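Local coordinates for protein formate dehydrogenase (Staphylococcus aureus, PDB 6TTB) that probably catalyses the NAD-dependent oxidation of formate to carbon dioxide, with transfer of a hydride to the bound nicotinamide cofactor, at residues K60-E65 with R346-E351; M87-S92 with D342-F347; H150-L155 with E205-F210. One frame throughout, in Å; residues are numbered along the deposited sequence.

Interaction 1 of 3, residues K60-E65 with R346-E351; sequences KTFLEE and RFFNHE
Phe348 and Leu63 meet because each first torsion sets CG beside the backbone N and opposite the carbonyl carbon (chi1 -68° in Phe348, -78° in Leu63). The two side chains then cross at about a right angle, and the CD2 methyl of Leu63 comes to the rim of the Phe348 ring, 3.8 Å from CZ and 4.0 Å from CE2 of that ring. Phe62 joins at the same rim: its CE1 lies 4.3 Å from CE2 of Phe348. The contact is small and wholly apolar, and it suits long side chains, since the nearest CA atoms, those of Leu63 and Phe348, are 10.7 Å apart and an aromatic ring can bridge much of that gap. Just past Phe348 the helix ends in a Schellman motif. His350, with positive phi, is its C-prime residue, and Glu351 N bonds to Arg346 O (3.1 Å) while His350 N bonds to Phe347 O (3.2 Å). Phe348 also stacks on His68, and Phe62 makes a cation-pi contact with Arg66. The contact thus joins helix 59-64 to the C-terminal end of helix 330-348, with Leu63 reaching Phe70 of strand 69-73 as well.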
# COMPACT_ATOMS: atom_id res chain seq x y z
N LYS A 60 -14.28 19.81 -26.46
CA LYS A 60 -15.44 20.55 -26.94
C LYS A 60 -14.98 21.71 -27.77
O LYS A 60 -15.34 21.79 -28.92
CB LYS A 60 -16.17 21.17 -25.76
CG LYS A 60 -17.56 21.77 -26.01
CD LYS A 60 -18.18 21.71 -24.62
CE LYS A 60 -17.32 20.80 -23.70
NZ LYS A 60 -18.05 20.29 -22.50
N THR A 61 -14.23 22.63 -27.16
CA THR A 61 -13.58 23.73 -27.85
C THR A 61 -12.57 23.21 -28.87
O THR A 61 -12.62 23.60 -30.02
CB THR A 61 -12.92 24.71 -26.86
OG1 THR A 61 -13.29 24.28 -25.56
CG2 THR A 61 -13.40 26.15 -27.01
N PHE A 62 -11.70 22.28 -28.47
CA PHE A 62 -10.68 21.80 -29.39
C PHE A 62 -11.32 21.32 -30.67
O PHE A 62 -10.79 21.54 -31.74
CB PHE A 62 -9.89 20.66 -28.79
CG PHE A 62 -8.93 20.04 -29.76
CD1 PHE A 62 -9.34 19.07 -30.66
CD2 PHE A 62 -7.61 20.44 -29.80
CE1 PHE A 62 -8.46 18.52 -31.58
CE2 PHE A 62 -6.73 19.87 -30.69
CZ PHE A 62 -7.17 18.92 -31.61
N LEU A 63 -12.45 20.62 -30.55
CA LEU A 63 -13.15 20.06 -31.71
C LEU A 63 -14.02 21.12 -32.37
O LEU A 63 -13.94 21.32 -33.56
CB LEU A 63 -13.99 18.86 -31.29
CG LEU A 63 -13.20 17.57 -31.08
CD1 LEU A 63 -14.11 16.42 -30.70
CD2 LEU A 63 -12.40 17.24 -32.31
N GLU A 64 -14.92 21.73 -31.59
CA GLU A 64 -15.84 22.73 -32.11
C GLU A 64 -15.08 23.97 -32.61
O GLU A 64 -15.67 24.91 -33.07
CB GLU A 64 -16.90 23.10 -31.05
CG GLU A 64 -17.98 22.02 -30.82
CD GLU A 64 -18.91 22.22 -29.62
OE1 GLU A 64 -19.63 23.28 -29.55
OE2 GLU A 64 -18.94 21.33 -28.74
N GLU A 65 -13.76 23.94 -32.53
CA GLU A 65 -12.95 25.05 -32.99
C GLU A 65 -12.41 24.74 -34.36
O GLU A 65 -11.69 25.54 -34.91
CB GLU A 65 -11.69 25.15 -32.15
CG GLU A 65 -11.15 26.56 -32.03
CD GLU A 65 -10.68 26.85 -30.61
OE1 GLU A 65 -9.47 26.70 -30.34
OE2 GLU A 65 -11.55 27.14 -29.73
N ARG A 346 -3.31 14.63 -35.99
CA ARG A 346 -2.78 13.79 -37.05
C ARG A 346 -3.92 13.18 -37.90
O ARG A 346 -3.91 13.26 -39.12
CB ARG A 346 -1.90 12.69 -36.47
CG ARG A 346 -0.81 13.21 -35.57
CD ARG A 346 0.25 12.14 -35.40
NE ARG A 346 1.20 12.53 -34.34
CZ ARG A 346 2.47 12.17 -34.32
NH1 ARG A 346 2.95 11.35 -35.24
NH2 ARG A 346 3.24 12.56 -33.34
N PHE A 347 -4.90 12.56 -37.24
CA PHE A 347 -6.02 12.00 -37.97
C PHE A 347 -6.54 13.00 -38.99
O PHE A 347 -6.68 12.65 -40.15
CB PHE A 347 -7.13 11.58 -37.01
CG PHE A 347 -8.30 10.91 -37.68
CD1 PHE A 347 -8.11 9.79 -38.45
CD2 PHE A 347 -9.55 11.48 -37.65
CE1 PHE A 347 -9.15 9.21 -39.13
CE2 PHE A 347 -10.60 10.94 -38.38
CZ PHE A 347 -10.39 9.81 -39.11
N PHE A 348 -6.84 14.23 -38.55
CA PHE A 348 -7.60 15.14 -39.36
C PHE A 348 -6.75 15.62 -40.50
O PHE A 348 -7.27 16.24 -41.41
CB PHE A 348 -7.98 16.43 -38.65
CG PHE A 348 -8.98 16.24 -37.55
CD1 PHE A 348 -10.06 15.38 -37.72
CD2 PHE A 348 -8.81 16.88 -36.33
CE1 PHE A 348 -10.97 15.17 -36.67
CE2 PHE A 348 -9.77 16.72 -35.31
CZ PHE A 348 -10.85 15.86 -35.48
N ASN A 349 -5.44 15.38 -40.43
CA ASN A 349 -4.70 15.68 -41.65
C ASN A 349 -3.66 14.60 -41.90
O ASN A 349 -2.49 14.88 -42.15
CB ASN A 349 -4.26 17.13 -41.73
CG ASN A 349 -3.85 17.57 -40.37
OD1 ASN A 349 -3.18 16.81 -39.72
ND2 ASN A 349 -4.38 18.68 -39.88
N HIS A 350 -4.15 13.36 -41.94
CA HIS A 350 -3.51 12.34 -42.74
C HIS A 350 -2.01 12.33 -42.44
O HIS A 350 -1.20 12.02 -43.30
CB HIS A 350 -3.88 12.52 -44.23
CG HIS A 350 -5.35 12.39 -44.49
ND1 HIS A 350 -6.25 13.48 -44.45
CD2 HIS A 350 -6.13 11.32 -44.75
CE1 HIS A 350 -7.49 13.06 -44.69
NE2 HIS A 350 -7.45 11.77 -44.86
N GLU A 351 -1.65 12.61 -41.18
CA GLU A 351 -0.30 12.42 -40.67
C GLU A 351 -0.26 11.06 -40.01
O GLU A 351 -1.27 10.66 -39.43
CB GLU A 351 -0.02 13.50 -39.62
CG GLU A 351 0.36 14.84 -40.20
CD GLU A 351 0.95 15.76 -39.14
OE1 GLU A 351 0.53 15.64 -37.95
OE2 GLU A 351 1.85 16.58 -39.49

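Interaction 2 of 3, residues M87-S92 with D342-F347; sequences MDVIIS and DILERF
Val89 CG2 touches Phe347 CE2 at 3.7 Å, the closest approach between this strand and helix, and the two side chains come from opposite directions, the methyl meeting the ring obliquely. One turn back along the helix, Leu344 CD2 and Ile91 CD1 reach toward each other tip to tip, 4.1 Å apart, and the same Leu344 methyl lies more loosely, at 4.5 Å, by Val89 CG1. The branched residues Val89 and Ile91 fit a strand, and being two apart they present methyls to the same helix. In Val89, chi1 of 172° puts CG1 opposite the backbone N and CG2 opposite the carbonyl carbon, which splits the two methyls between Leu344 and Phe347. The axes of strand 89-92 and helix 342-347 run nearly antiparallel, at 170°, and 12.1 Å apart at closest. Farther out, Arg346 NE donates to Asp342 OD2 (2.8 Å), on the syn side of the carboxylate, in an i to i+4 salt bridge on the helix. Glu345 pairs with Arg66, and Asp88 with Lys112. Strand 89-92 lies between strands 34-38 and 113-116 of the parallel five-stranded sheet; helix 330-348 packs on that sheet, where Leu344 also touches Ile115 and, on helix 59-64, Leu59 and Leu63.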
# COMPACT_ATOMS: atom_id res chain seq x y z
N MET A 87 -21.53 8.56 -36.48
CA MET A 87 -20.28 8.87 -35.82
C MET A 87 -19.09 8.54 -36.75
O MET A 87 -19.07 7.51 -37.40
CB MET A 87 -20.16 8.13 -34.50
CG MET A 87 -19.96 6.69 -34.63
SD MET A 87 -19.94 5.88 -32.98
CE MET A 87 -19.10 4.38 -33.49
N ASP A 88 -18.13 9.47 -36.81
CA ASP A 88 -16.91 9.31 -37.61
C ASP A 88 -15.80 8.71 -36.73
O ASP A 88 -14.91 8.01 -37.21
CB ASP A 88 -16.41 10.66 -38.09
CG ASP A 88 -17.13 11.16 -39.32
OD1 ASP A 88 -18.20 11.83 -39.18
OD2 ASP A 88 -16.60 10.92 -40.40
N VAL A 89 -15.85 9.03 -35.44
CA VAL A 89 -14.81 8.67 -34.50
C VAL A 89 -15.45 8.48 -33.14
O VAL A 89 -16.22 9.34 -32.67
CB VAL A 89 -13.72 9.76 -34.40
CG1 VAL A 89 -12.76 9.44 -33.27
CG2 VAL A 89 -12.97 9.99 -35.72
N ILE A 90 -15.16 7.34 -32.51
CA ILE A 90 -15.65 7.12 -31.16
C ILE A 90 -14.46 7.25 -30.19
O ILE A 90 -13.28 6.96 -30.55
CB ILE A 90 -16.31 5.75 -31.06
CG1 ILE A 90 -16.91 5.51 -29.67
CG2 ILE A 90 -15.34 4.64 -31.49
CD1 ILE A 90 -18.23 6.24 -29.43
N ILE A 91 -14.78 7.70 -28.96
CA ILE A 91 -13.75 7.91 -27.97
C ILE A 91 -14.24 7.45 -26.60
O ILE A 91 -15.33 7.84 -26.17
CB ILE A 91 -13.31 9.38 -27.96
CG1 ILE A 91 -12.66 9.77 -29.31
CG2 ILE A 91 -12.33 9.57 -26.85
CD1 ILE A 91 -12.32 11.30 -29.46
N SER A 92 -13.42 6.68 -25.90
CA SER A 92 -13.71 6.36 -24.50
C SER A 92 -12.44 5.89 -23.78
O SER A 92 -11.42 5.66 -24.43
CB SER A 92 -14.79 5.32 -24.37
OG SER A 92 -14.27 4.07 -24.76
N ASP A 342 -3.46 15.07 -29.75
CA ASP A 342 -2.46 14.89 -30.81
C ASP A 342 -2.97 13.92 -31.89
O ASP A 342 -2.83 14.16 -33.11
CB ASP A 342 -1.09 14.49 -30.26
CG ASP A 342 -0.04 14.52 -31.35
OD1 ASP A 342 0.46 15.68 -31.69
OD2 ASP A 342 0.29 13.41 -31.89
N ILE A 343 -3.56 12.81 -31.44
CA ILE A 343 -4.09 11.81 -32.36
C ILE A 343 -5.05 12.49 -33.33
O ILE A 343 -4.85 12.41 -34.54
CB ILE A 343 -4.76 10.69 -31.56
CG1 ILE A 343 -3.76 9.59 -31.18
CG2 ILE A 343 -5.98 10.15 -32.28
CD1 ILE A 343 -4.02 8.98 -29.81
N LEU A 344 -6.12 13.10 -32.78
CA LEU A 344 -7.16 13.75 -33.57
C LEU A 344 -6.55 14.74 -34.57
O LEU A 344 -7.06 14.91 -35.67
CB LEU A 344 -8.11 14.47 -32.64
CG LEU A 344 -8.88 13.59 -31.66
CD1 LEU A 344 -9.79 14.45 -30.79
CD2 LEU A 344 -9.71 12.56 -32.38
N GLU A 345 -5.46 15.41 -34.17
CA GLU A 345 -4.78 16.36 -35.04
C GLU A 345 -4.20 15.58 -36.25
O GLU A 345 -4.66 15.77 -37.40
CB GLU A 345 -3.76 17.15 -34.20
CG GLU A 345 -3.43 18.50 -34.77
CD GLU A 345 -4.62 19.42 -34.94
OE1 GLU A 345 -4.93 20.12 -33.99
OE2 GLU A 345 -5.25 19.41 -36.03
N ARG A 346 -3.31 14.63 -35.99
CA ARG A 346 -2.78 13.79 -37.05
C ARG A 346 -3.92 13.18 -37.90
O ARG A 346 -3.91 13.26 -39.12
CB ARG A 346 -1.90 12.69 -36.47
CG ARG A 346 -0.81 13.21 -35.57
CD ARG A 346 0.25 12.14 -35.40
NE ARG A 346 1.20 12.53 -34.34
CZ ARG A 346 2.47 12.17 -34.32
NH1 ARG A 346 2.95 11.35 -35.24
NH2 ARG A 346 3.24 12.56 -33.34
N PHE A 347 -4.90 12.56 -37.24
CA PHE A 347 -6.02 12.00 -37.97
C PHE A 347 -6.54 13.00 -38.99
O PHE A 347 -6.68 12.65 -40.15
CB PHE A 347 -7.13 11.58 -37.01
CG PHE A 347 -8.30 10.91 -37.68
CD1 PHE A 347 -8.11 9.79 -38.45
CD2 PHE A 347 -9.55 11.48 -37.65
CE1 PHE A 347 -9.15 9.21 -39.13
CE2 PHE A 347 -10.60 10.94 -38.38
CZ PHE A 347 -10.39 9.81 -39.11

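Interaction 3 of 3, residues H150-L155 with E205-F210; sequences HAVMDL and ERLAPF
Val152 and Leu207 make a buried, apolar helix-to-helix contact inside the NAD-binding domain, where helix 144-160 meets the end of helix 198-207. Their CA atoms are 7.0 Å apart, and the side chains slide past each other in opposite directions. Val152 CG1 lies 3.8 Å from both CG and CD2 of Leu207, so the methyl rests against the branch point of the leucine. With chi1 of -54°, CG1 lies opposite the carbonyl carbon and beside the backbone N, and it is this branch of Val152 that meets Leu207. The other leucine branch serves a second neighbour: CD1 of Leu207 meets CD2 of Leu155 at 4.1 Å, the two side chains crossing at about a right angle. Leucine suits this place because its forked end can meet two residues one turn apart on the facing helix, while compact valine allows the backbones to come close. Arg206 adds its aliphatic base, CB lying 4.4 Å from Val152 CG1, while its NH1 is hydrogen-bonded to Leu202 O. Leu155 packs also on Val272 of strand 269-273. The second subunit reaches this region: its Phe210 packs on Val152, and its Pro209 packs on Arg206 and Pro209 of this chain. Helix 198-207 follows strand 190-194 through a glycine-rich turn that fits the Rossmann-type GxGxxG pattern, and the contact seats this first helix of the nucleotide-binding fold against helix 144-160 close to the subunit interface.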
# COMPACT_ATOMS: atom_id res chain seq x y z
N HIS A 150 0.73 2.36 -8.38
CA HIS A 150 -0.41 1.68 -7.80
C HIS A 150 -0.02 0.26 -7.42
O HIS A 150 -0.50 -0.29 -6.44
CB HIS A 150 -1.52 1.64 -8.78
CG HIS A 150 -2.83 1.63 -8.13
ND1 HIS A 150 -3.50 2.81 -7.79
CD2 HIS A 150 -3.63 0.60 -7.76
CE1 HIS A 150 -4.68 2.49 -7.27
NE2 HIS A 150 -4.78 1.14 -7.25
N ALA A 151 0.85 -0.37 -8.23
CA ALA A 151 1.12 -1.78 -7.93
C ALA A 151 1.99 -1.93 -6.68
O ALA A 151 1.79 -2.86 -5.91
CB ALA A 151 1.68 -2.55 -9.13
N VAL A 152 3.00 -1.07 -6.52
CA VAL A 152 3.88 -1.25 -5.38
C VAL A 152 3.10 -0.91 -4.13
O VAL A 152 3.20 -1.62 -3.12
CB VAL A 152 5.25 -0.53 -5.50
CG1 VAL A 152 5.97 -0.92 -6.78
CG2 VAL A 152 5.08 0.90 -5.53
N MET A 153 2.15 0.02 -4.29
CA MET A 153 1.27 0.37 -3.16
C MET A 153 0.48 -0.87 -2.74
O MET A 153 0.46 -1.25 -1.55
CB MET A 153 0.31 1.45 -3.56
CG MET A 153 -0.70 1.78 -2.54
SD MET A 153 -1.85 3.02 -3.23
CE MET A 153 -2.94 1.97 -4.22
N ASP A 154 -0.09 -1.53 -3.75
CA ASP A 154 -0.78 -2.79 -3.53
C ASP A 154 0.12 -3.81 -2.84
O ASP A 154 -0.37 -4.48 -1.92
CB ASP A 154 -1.37 -3.34 -4.83
CG ASP A 154 -2.52 -2.54 -5.44
OD1 ASP A 154 -3.08 -1.73 -4.80
OD2 ASP A 154 -2.87 -2.84 -6.53
N LEU A 155 1.38 -4.00 -3.31
CA LEU A 155 2.28 -4.92 -2.58
C LEU A 155 2.27 -4.54 -1.12
O LEU A 155 1.92 -5.33 -0.30
CB LEU A 155 3.73 -4.87 -3.08
CG LEU A 155 4.15 -5.85 -4.20
CD1 LEU A 155 3.19 -7.06 -4.33
CD2 LEU A 155 4.21 -5.10 -5.48
N GLU A 205 12.24 -0.79 -10.55
CA GLU A 205 13.07 0.31 -10.12
C GLU A 205 12.60 0.74 -8.75
O GLU A 205 13.41 0.93 -7.83
CB GLU A 205 12.95 1.48 -11.09
CG GLU A 205 14.14 1.60 -12.02
CD GLU A 205 13.75 2.14 -13.38
OE1 GLU A 205 13.01 3.18 -13.40
OE2 GLU A 205 14.16 1.53 -14.43
N ARG A 206 11.28 0.88 -8.61
CA ARG A 206 10.74 1.36 -7.36
C ARG A 206 10.79 0.24 -6.33
O ARG A 206 10.89 0.53 -5.17
CB ARG A 206 9.32 1.89 -7.49
CG ARG A 206 9.19 2.96 -8.55
CD ARG A 206 7.70 3.17 -8.78
NE ARG A 206 7.56 4.43 -9.50
CZ ARG A 206 8.38 4.80 -10.50
NH1 ARG A 206 9.29 3.94 -10.92
NH2 ARG A 206 8.29 6.00 -11.04
N LEU A 207 10.78 -1.03 -6.73
CA LEU A 207 10.84 -1.99 -5.67
C LEU A 207 12.29 -2.17 -5.22
O LEU A 207 12.53 -2.66 -4.13
CB LEU A 207 10.21 -3.34 -6.07
CG LEU A 207 8.68 -3.48 -5.99
CD1 LEU A 207 8.25 -4.94 -6.35
CD2 LEU A 207 8.20 -3.16 -4.62
N ALA A 208 13.28 -1.79 -6.04
CA ALA A 208 14.64 -2.28 -5.75
C ALA A 208 15.08 -1.81 -4.38
O ALA A 208 15.62 -2.58 -3.58
CB ALA A 208 15.63 -1.87 -6.82
N PRO A 209 14.85 -0.53 -4.05
CA PRO A 209 15.32 0.01 -2.80
C PRO A 209 14.61 -0.48 -1.55
O PRO A 209 14.83 0.06 -0.48
CB PRO A 209 15.15 1.52 -2.91
CG PRO A 209 14.59 1.78 -4.31
CD PRO A 209 14.20 0.44 -4.91
N PHE A 210 13.81 -1.53 -1.66
CA PHE A 210 13.09 -1.96 -0.47
C PHE A 210 13.66 -3.26 0.03
O PHE A 210 13.17 -3.82 1.02
CB PHE A 210 11.64 -2.27 -0.80
CG PHE A 210 10.72 -1.10 -0.74
CD1 PHE A 210 10.11 -0.75 0.46
CD2 PHE A 210 10.46 -0.35 -1.87
CE1 PHE A 210 9.26 0.35 0.53
CE2 PHE A 210 9.61 0.75 -1.82
CZ PHE A 210 8.98 1.08 -0.63

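Overall arrangement
Interactions 1 and 2 share helix 330-348 and form one continuous apolar patch, their centres about 7 Å apart; Leu63 CD2 of the first lies 4.1 Å from Leu344 CD1 of the second. Interaction 1 is the more peripheral, partly buried and largely aromatic, at the helix end, whereas interaction 2 is buried and sets aliphatic strand residues against the helix. Interaction 3, also buried and aliphatic, belongs to the NAD-binding domain, its centre about 35 Å from that of interaction 2 and on the opposite side of the chain's centre. It joins helix to helix and is reached by the second subunit, which touches neither of the other two contacts.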